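Local coordinates for conserved hypothetical protein NMB0706 (Neisseria meningitidis, PDB 1RV9) that is of unknown function but belongs to the multi-copper polyphenol oxidoreductase laccase family and may therefore be an enzyme, at residues S83-N88 with P97-S102. Sequence-based numbering, arbitrary orientation.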
loop_
_atom_site.group_PDB
_atom_site.type_symbol
_atom_site.label_atom_id
_atom_site.label_comp_id
_atom_site.label_asym_id
_atom_site.label_seq_id
_atom_site.Cartn_x
_atom_site.Cartn_y
_atom_site.Cartn_z
ATOM N N SER A 83 -1.781 12.129 1.098
ATOM C CA SER A 83 -0.700 13.078 1.314
ATOM C C SER A 83 0.616 12.346 1.097
ATOM O O SER A 83 0.642 11.184 0.681
ATOM C CB SER A 83 -0.725 13.589 2.757
ATOM O OG SER A 83 -0.282 12.572 3.651
ATOM N N THR A 84 1.710 13.034 1.391
ATOM C CA THR A 84 3.041 12.448 1.273
ATOM C C THR A 84 3.651 12.442 2.673
ATOM O O THR A 84 4.864 12.322 2.837
ATOM C CB THR A 84 3.943 13.280 0.338
ATOM O OG1 THR A 84 4.086 14.606 0.864
ATOM C CG2 THR A 84 3.342 13.347 -1.061
ATOM N N VAL A 85 2.789 12.555 3.681
ATOM C CA VAL A 85 3.223 12.596 5.074
ATOM C C VAL A 85 3.538 11.227 5.665
ATOM O O VAL A 85 2.736 10.294 5.578
ATOM C CB VAL A 85 2.161 13.295 5.956
ATOM C CG1 VAL A 85 2.617 13.347 7.412
ATOM C CG2 VAL A 85 1.916 14.701 5.434
ATOM N N VAL A 86 4.717 11.136 6.273
ATOM C CA VAL A 86 5.200 9.911 6.900
ATOM C C VAL A 86 5.297 10.131 8.406
ATOM O O VAL A 86 5.774 11.174 8.856
ATOM C CB VAL A 86 6.613 9.548 6.386
ATOM C CG1 VAL A 86 7.050 8.208 6.959
ATOM C CG2 VAL A 86 6.630 9.529 4.866
ATOM N N VAL A 87 4.838 9.154 9.181
ATOM C CA VAL A 87 4.902 9.241 10.635
ATOM C C VAL A 87 5.589 8.011 11.209
ATOM O O VAL A 87 5.793 7.022 10.507
ATOM C CB VAL A 87 3.496 9.323 11.267
ATOM C CG1 VAL A 87 2.776 10.566 10.776
ATOM C CG2 VAL A 87 2.693 8.067 10.932
ATOM N N ASN A 88 5.967 8.082 12.482
ATOM C CA ASN A 88 6.573 6.931 13.142
ATOM C C ASN A 88 5.386 6.096 13.600
ATOM O O ASN A 88 4.532 6.579 14.343
ATOM C CB ASN A 88 7.410 7.360 14.351
ATOM C CG ASN A 88 8.728 7.987 13.951
ATOM O OD1 ASN A 88 9.348 7.581 12.967
ATOM N ND2 ASN A 88 9.178 8.968 14.724
ATOM N N PRO A 97 -3.295 9.710 13.214
ATOM C CA PRO A 97 -2.722 10.864 12.513
ATOM C C PRO A 97 -3.169 10.924 11.058
ATOM O O PRO A 97 -3.541 9.902 10.469
ATOM C CB PRO A 97 -1.212 10.620 12.604
ATOM C CG PRO A 97 -1.063 9.535 13.662
ATOM C CD PRO A 97 -2.265 8.688 13.440
ATOM N N ASP A 98 -3.148 12.125 10.488
ATOM C CA ASP A 98 -3.490 12.306 9.081
ATOM C C ASP A 98 -2.166 12.061 8.382
ATOM O O ASP A 98 -1.291 12.928 8.367
ATOM C CB ASP A 98 -3.959 13.734 8.797
ATOM C CG ASP A 98 -5.346 14.013 9.328
ATOM O OD1 ASP A 98 -5.991 13.078 9.848
ATOM O OD2 ASP A 98 -5.795 15.173 9.218
ATOM N N ALA A 99 -2.007 10.871 7.819
ATOM C CA ALA A 99 -0.760 10.530 7.155
ATOM C C ALA A 99 -0.991 9.388 6.190
ATOM O O ALA A 99 -2.020 8.718 6.249
ATOM C CB ALA A 99 0.278 10.138 8.189
ATOM N N ASP A 100 -0.020 9.151 5.315
ATOM C CA ASP A 100 -0.158 8.096 4.328
ATOM C C ASP A 100 0.997 7.112 4.267
ATOM O O ASP A 100 1.103 6.331 3.324
ATOM C CB ASP A 100 -0.417 8.719 2.958
ATOM C CG ASP A 100 -1.798 9.336 2.867
ATOM O OD1 ASP A 100 -2.718 8.655 2.367
ATOM O OD2 ASP A 100 -1.969 10.492 3.314
ATOM N N ALA A 101 1.855 7.142 5.279
ATOM C CA ALA A 101 2.980 6.209 5.354
ATOM C C ALA A 101 3.504 6.197 6.777
ATOM O O ALA A 101 3.345 7.172 7.511
ATOM C CB ALA A 101 4.099 6.627 4.392
ATOM N N SER A 102 4.101 5.084 7.179
ATOM C CA SER A 102 4.677 4.997 8.513
ATOM C C SER A 102 5.937 4.146 8.468
ATOM O O SER A 102 6.111 3.303 7.578
ATOM C CB SER A 102 3.671 4.421 9.523
ATOM O OG SER A 102 3.486 3.023 9.365
#
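V87 and S102 pair as parallel strand neighbours, with their CA atoms 4.8 Å apart. V87 N donates to A101 O at 3.0 Å. Just before the strands begin, D100 N donates to V85 O at 3.0 Å. A CA-H...O contact from S102 CA to V87 O adds to the backbone pairing.

The D100 carboxylate holds the start of 83-88. Its OD2 accepts S83 OG at 2.7 Å on the anti side, near the carboxylate plane. S83 N reaches the same oxygen from above that plane, at 2.8 Å. S83 OG also accepts from V85 N, forming an ST turn. A chi1 of 73° turns OG back over its own main chain, where it can give to D100 and take from V85 N.

V87 CG1 packs on A99 CB at 3.6 Å. V86 CG2 meets A101 CB on the other face of the sheet.

D100 OD1 is hydrogen-bonded to H135 ND1, an arrangement that with C118 is consistent with a Cys-His-Asp triad. Strand 86-88 is an edge strand of the mixed sheet within this chain, beside strand 101-104. Helix 145-153 covers the V86 and A101 face: N148, T149 and A152 touch V86, and T149 touches A101. Beyond 101-104 lies strand 131-136.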